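Local coordinates for protein trilobed Protease (PDB 2GOP) that probably breaks down peptides as an archaeal protease, whose beta-propeller domain has an open Velcro topology, at residues A221-G226 with A268-G273; K274-L279 with F307-I312. One frame throughout, in Å; residues are numbered along the deposited sequence.

Interaction 1: residues A221-G226 with A268-G273; sequences AVDSDG and AKIKDG
The carboxylates of Asp223 and Asp225 are the flat groups that reach across to residues 268-273, and each presents OD2 to a backbone N-H. Ile270 N meets Asp223 OD2 at 2.9 Å from the anti side, 32° out of the carboxylate plane, in a nearly straight bond. Lys269 CA also comes within 3.3 Å of Asp223 OD2. Asp223 holds CG anti to its backbone N (chi1 -158°), which carries OD2 over to the other strand while OD1 takes a weak bond from Ser224 N. The second carboxylate is approached differently: Gly273 N lies 2.7 Å from Asp225 OD2, almost in line with the C-O bond, and the bond is clearly bent. Asp225 OD1 accepts from the N-H groups of Glu227 and Arg228, so the carboxylate joins the two turns that follow the strands. Between the two aspartates sits Ile270, its CG2 3.5 Å from Ser224 C and equally close to Asp225 N, and its CG1 3.6 Å from Asp225 OD2. The CB of Ser224 is turned away from residues 268-273, and its OG bonds to His179 ND1 and accepts from Gly226 N, an ST turn. Strands 221-224 and 268-271 run roughly parallel, at 29°, and are the first strands of adjacent blades. Strand 229-233 pairs with the former, at a classic beta bulge where Val222 and Asp223 both face Leu230, and strand 274-281 pairs with the latter.

Interaction 2: residues K274-L279 with F307-I312; sequences KVYFTL and FDVDEI
Val309 CG2 rests over one face of the Tyr276 ring, 4.0 Å from its centroid and 18° off the normal, a CH-pi contact, while Val309 CG1 reaches Tyr276 CD1 at 3.9 Å. The two side chains cross at about a right angle. Beside this pair the Phe307 ring leans obliquely on the other strand: its CE2 touches Tyr276 CB at 3.7 Å, and its CZ lies 3.4 Å from Tyr276 O. In one of its two conformers Thr278 CG2 lies 4.0 Å from Phe307 CD1, at the CD1-CE1 side of the ring. Tyr276 keeps CG anti to its carbonyl carbon (chi1 -62°), which brings the ring under the valine. An alanine at Tyr276 would keep CB against Phe307 but is likely to strip Val309 of its aromatic cover and open a gap between the strands. Further out, Ile289 and Ile297 pack on Tyr276, and Lys269 makes a cation-pi contact with Phe307 while its NZ bonds to Phe307 O and forms a salt bridge with Asp308. No hydrogen bond joins the two segments; their strands run antiparallel at 171° with axes 8.5 Å apart, too far for backbone pairing. Such face-to-face packing of successive four-stranded sheets is the hallmark of the beta-propeller, here uniting the second strand of one blade with the first strand of the next.

Both interactions join consecutive blades of the seven-bladed propeller, and the blade beginning with strand 264-271 takes part in each: interaction 1 links it to the blade before, interaction 2 to the blade after. Their chemistry follows their depth. Interaction 1 lies at the surface, where carboxylates grip backbone N-H groups near the strand ends; interaction 2 is buried, and rings and methyl groups do the work without a hydrogen bond between its segments. The two are coupled through Lys269, whose N lies 2.7 Å from Tyr276 O, a probable hydrogen bond within the shared sheet, and whose side chain continues toward the strand of residues 307-309.

Interaction 1: residues A221-G226 with A268-G273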
loop_
_atom_site.group_PDB
_atom_site.type_symbol
_atom_site.label_atom_id
_atom_site.label_comp_id
_atom_site.label_asym_id
_atom_site.label_seq_id
_atom_site.Cartn_x
_atom_site.Cartn_y
_atom_site.Cartn_z
ATOM N N ALA A 221 -3.980 14.106 5.367
ATOM C CA ALA A 221 -3.510 15.345 4.774
ATOM C C ALA A 221 -2.235 15.091 3.981
ATOM O O ALA A 221 -1.290 14.480 4.497
ATOM C CB ALA A 221 -3.270 16.399 5.895
ATOM N N VAL A 222 -2.215 15.548 2.727
ATOM C CA VAL A 222 -1.049 15.362 1.860
ATOM C C VAL A 222 -0.334 16.658 1.481
ATOM O O VAL A 222 0.810 16.600 1.060
ATOM C CB VAL A 222 -1.390 14.572 0.569
ATOM C CG1 VAL A 222 -1.700 13.115 0.905
ATOM C CG2 VAL A 222 -2.548 15.237 -0.202
ATOM N N ASP A 223 -0.994 17.812 1.609
ATOM C CA ASP A 223 -0.381 19.095 1.242
ATOM C C ASP A 223 -1.195 20.250 1.786
ATOM O O ASP A 223 -2.347 20.078 2.139
ATOM C CB ASP A 223 -0.282 19.226 -0.289
ATOM C CG ASP A 223 0.776 20.218 -0.735
ATOM O OD1 ASP A 223 1.561 20.697 0.123
ATOM O OD2 ASP A 223 0.812 20.525 -1.950
ATOM N N SER A 224 -0.587 21.428 1.832
ATOM C CA SER A 224 -1.278 22.649 2.229
ATOM C C SER A 224 -0.687 23.819 1.448
ATOM O O SER A 224 0.509 23.826 1.179
ATOM C CB SER A 224 -1.091 22.900 3.732
ATOM O OG SER A 224 -1.538 24.201 4.090
ATOM N N ASP A 225 -1.520 24.799 1.090
ATOM C CA ASP A 225 -1.022 26.060 0.519
ATOM C C ASP A 225 -0.977 27.215 1.538
ATOM O O ASP A 225 -0.821 28.375 1.155
ATOM C CB ASP A 225 -1.824 26.461 -0.739
ATOM C CG ASP A 225 -3.299 26.743 -0.463
ATOM O OD1 ASP A 225 -3.723 26.863 0.714
ATOM O OD2 ASP A 225 -4.044 26.842 -1.464
ATOM N N GLY A 226 -1.109 26.894 2.825
ATOM C CA GLY A 226 -1.135 27.897 3.887
ATOM C C GLY A 226 -2.536 28.258 4.346
ATOM O O GLY A 226 -2.711 28.812 5.431
ATOM N N ALA A 268 -0.701 14.415 -5.736
ATOM C CA ALA A 268 -1.510 15.634 -5.772
ATOM C C ALA A 268 -0.857 16.710 -4.911
ATOM O O ALA A 268 -0.302 16.411 -3.865
ATOM C CB ALA A 268 -2.928 15.342 -5.268
ATOM N N LYS A 269 -0.919 17.959 -5.363
ATOM C CA LYS A 269 -0.348 19.094 -4.650
ATOM C C LYS A 269 -1.289 20.279 -4.786
ATOM O O LYS A 269 -2.039 20.352 -5.740
ATOM C CB LYS A 269 1.037 19.429 -5.219
ATOM C CG LYS A 269 2.084 18.372 -4.928
ATOM C CD LYS A 269 3.458 18.733 -5.482
ATOM C CE LYS A 269 4.576 17.992 -4.735
ATOM N NZ LYS A 269 5.797 17.710 -5.563
ATOM N N ILE A 270 -1.265 21.190 -3.825
ATOM C CA ILE A 270 -2.124 22.365 -3.851
ATOM C C ILE A 270 -1.243 23.601 -3.818
ATOM O O ILE A 270 -0.328 23.696 -3.007
ATOM C CB ILE A 270 -3.159 22.377 -2.674
ATOM C CG1 ILE A 270 -4.168 23.522 -2.835
ATOM C CG2 ILE A 270 -2.468 22.478 -1.312
ATOM C CD1 ILE A 270 -5.462 23.312 -2.059
ATOM N N LYS A 271 -1.524 24.543 -4.709
ATOM C CA LYS A 271 -0.787 25.792 -4.765
ATOM C C LYS A 271 -1.720 26.926 -5.155
ATOM O O LYS A 271 -2.392 26.860 -6.186
ATOM C CB LYS A 271 0.366 25.703 -5.761
ATOM C CG LYS A 271 1.008 27.057 -5.992
ATOM C CD LYS A 271 2.503 27.003 -6.144
ATOM C CE LYS A 271 3.038 28.423 -6.203
ATOM N NZ LYS A 271 2.654 29.179 -4.981
ATOM N N ASP A 272 -1.763 27.965 -4.328
ATOM C CA ASP A 272 -2.652 29.097 -4.576
ATOM C C ASP A 272 -4.084 28.627 -4.818
ATOM O O ASP A 272 -4.762 29.118 -5.726
ATOM C CB ASP A 272 -2.159 29.938 -5.768
ATOM C CG ASP A 272 -0.815 30.614 -5.500
ATOM O OD1 ASP A 272 -0.433 30.767 -4.318
ATOM O OD2 ASP A 272 -0.136 31.001 -6.485
ATOM N N GLY A 273 -4.524 27.653 -4.018
ATOM C CA GLY A 273 -5.894 27.148 -4.077
ATOM C C GLY A 273 -6.216 26.268 -5.271
ATOM O O GLY A 273 -7.348 25.837 -5.424
#

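Interaction 2: residues K274-L279 with F307-I312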
loop_
_atom_site.group_PDB
_atom_site.type_symbol
_atom_site.label_atom_id
_atom_site.label_comp_id
_atom_site.label_asym_id
_atom_site.label_seq_id
_atom_site.Cartn_x
_atom_site.Cartn_y
_atom_site.Cartn_z
ATOM N N LYS A 274 -5.232 26.014 -6.129
ATOM C CA LYS A 274 -5.418 25.151 -7.276
ATOM C C LYS A 274 -4.744 23.824 -6.980
ATOM O O LYS A 274 -3.678 23.780 -6.381
ATOM C CB LYS A 274 -4.840 25.781 -8.541
ATOM C CG LYS A 274 -5.551 27.062 -8.976
ATOM C CD LYS A 274 -4.832 27.733 -10.136
ATOM C CE LYS A 274 -5.407 29.115 -10.459
ATOM N NZ LYS A 274 -4.896 29.650 -11.774
ATOM N N VAL A 275 -5.371 22.740 -7.421
ATOM C CA VAL A 275 -4.896 21.419 -7.108
ATOM C C VAL A 275 -4.361 20.789 -8.377
ATOM O O VAL A 275 -5.035 20.758 -9.402
ATOM C CB VAL A 275 -6.010 20.552 -6.469
ATOM C CG1 VAL A 275 -5.532 19.109 -6.269
ATOM C CG2 VAL A 275 -6.443 21.154 -5.134
ATOM N N TYR A 276 -3.129 20.300 -8.279
ATOM C CA TYR A 276 -2.424 19.678 -9.369
ATOM C C TYR A 276 -2.332 18.204 -9.020
ATOM O O TYR A 276 -1.933 17.854 -7.906
ATOM C CB TYR A 276 -1.023 20.291 -9.486
ATOM C CG TYR A 276 -1.016 21.784 -9.797
ATOM C CD1 TYR A 276 -1.271 22.722 -8.815
ATOM C CD2 TYR A 276 -0.733 22.246 -11.076
ATOM C CE1 TYR A 276 -1.261 24.075 -9.098
ATOM C CE2 TYR A 276 -0.721 23.601 -11.370
ATOM C CZ TYR A 276 -0.979 24.513 -10.377
ATOM O OH TYR A 276 -0.974 25.860 -10.664
ATOM N N PHE A 277 -2.701 17.341 -9.958
ATOM C CA PHE A 277 -2.797 15.927 -9.660
ATOM C C PHE A 277 -2.704 15.053 -10.895
ATOM O O PHE A 277 -2.983 15.484 -12.007
ATOM C CB PHE A 277 -4.117 15.639 -8.934
ATOM C CG PHE A 277 -5.322 15.910 -9.769
ATOM C CD1 PHE A 277 -5.827 17.202 -9.888
ATOM C CD2 PHE A 277 -5.950 14.884 -10.460
ATOM C CE1 PHE A 277 -6.932 17.455 -10.672
ATOM C CE2 PHE A 277 -7.058 15.149 -11.255
ATOM C CZ PHE A 277 -7.540 16.439 -11.356
ATOM N N THR A 278 -2.314 13.807 -10.651
ATOM C CA THR A 278 -2.227 12.805 -11.701
ATOM C C THR A 278 -3.380 11.825 -11.575
ATOM O O THR A 278 -3.823 11.492 -10.471
ATOM C CB THR A 278 -0.890 12.030 -11.677
ATOM O OG1 THR A 278 -0.718 11.394 -10.407
ATOM C CG2 THR A 278 0.292 12.970 -11.943
ATOM N N LEU A 279 -3.881 11.395 -12.733
ATOM C CA LEU A 279 -4.932 10.383 -12.837
ATOM C C LEU A 279 -4.413 9.203 -13.641
ATOM O O LEU A 279 -3.667 9.395 -14.601
ATOM C CB LEU A 279 -6.160 10.957 -13.547
ATOM C CG LEU A 279 -7.481 11.100 -12.797
ATOM C CD1 LEU A 279 -7.337 11.581 -11.370
ATOM C CD2 LEU A 279 -8.376 12.030 -13.613
ATOM N N PHE A 307 5.815 15.024 -10.170
ATOM C CA PHE A 307 5.816 16.391 -10.638
ATOM C C PHE A 307 5.958 17.321 -9.451
ATOM O O PHE A 307 5.874 16.898 -8.296
ATOM C CB PHE A 307 4.502 16.702 -11.364
ATOM C CG PHE A 307 3.313 16.738 -10.443
ATOM C CD1 PHE A 307 2.665 15.568 -10.079
ATOM C CD2 PHE A 307 2.863 17.937 -9.930
ATOM C CE1 PHE A 307 1.588 15.599 -9.212
ATOM C CE2 PHE A 307 1.788 17.969 -9.061
ATOM C CZ PHE A 307 1.162 16.795 -8.703
ATOM N N ASP A 308 6.149 18.599 -9.741
ATOM C CA ASP A 308 6.138 19.623 -8.710
ATOM C C ASP A 308 5.679 20.912 -9.344
ATOM O O ASP A 308 5.700 21.044 -10.563
ATOM C CB ASP A 308 7.539 19.786 -8.122
ATOM C CG ASP A 308 7.545 20.496 -6.796
ATOM O OD1 ASP A 308 6.484 20.590 -6.138
ATOM O OD2 ASP A 308 8.637 20.953 -6.406
ATOM N N VAL A 309 5.267 21.864 -8.518
ATOM C CA VAL A 309 4.777 23.151 -9.011
ATOM C C VAL A 309 5.149 24.292 -8.057
ATOM O O VAL A 309 5.015 24.173 -6.840
ATOM C CB VAL A 309 3.241 23.115 -9.244
ATOM C CG1 VAL A 309 2.510 22.567 -8.010
ATOM C CG2 VAL A 309 2.715 24.491 -9.609
ATOM N N ASP A 310 5.653 25.383 -8.623
ATOM C CA ASP A 310 5.813 26.630 -7.879
ATOM C C ASP A 310 5.412 27.764 -8.827
ATOM O O ASP A 310 4.215 27.988 -9.019
ATOM C CB ASP A 310 7.236 26.757 -7.306
ATOM C CG ASP A 310 7.419 27.993 -6.420
ATOM O OD1 ASP A 310 6.549 28.275 -5.571
ATOM O OD2 ASP A 310 8.448 28.680 -6.573
ATOM N N GLU A 311 6.370 28.445 -9.451
ATOM C CA GLU A 311 6.044 29.446 -10.473
ATOM C C GLU A 311 5.732 28.757 -11.792
ATOM O O GLU A 311 4.948 29.261 -12.605
ATOM C CB GLU A 311 7.203 30.427 -10.672
ATOM C CG GLU A 311 7.402 31.376 -9.501
ATOM C CD GLU A 311 8.638 32.241 -9.651
ATOM O OE1 GLU A 311 8.887 33.072 -8.748
ATOM O OE2 GLU A 311 9.364 32.085 -10.663
ATOM N N ILE A 312 6.352 27.592 -11.966
ATOM C CA ILE A 312 6.261 26.776 -13.163
ATOM C C ILE A 312 5.876 25.353 -12.744
ATOM O O ILE A 312 6.057 24.981 -11.593
ATOM C CB ILE A 312 7.641 26.785 -13.889
ATOM C CG1 ILE A 312 7.460 26.928 -15.396
ATOM C CG2 ILE A 312 8.515 25.582 -13.500
ATOM C CD1 ILE A 312 7.281 28.384 -15.813
#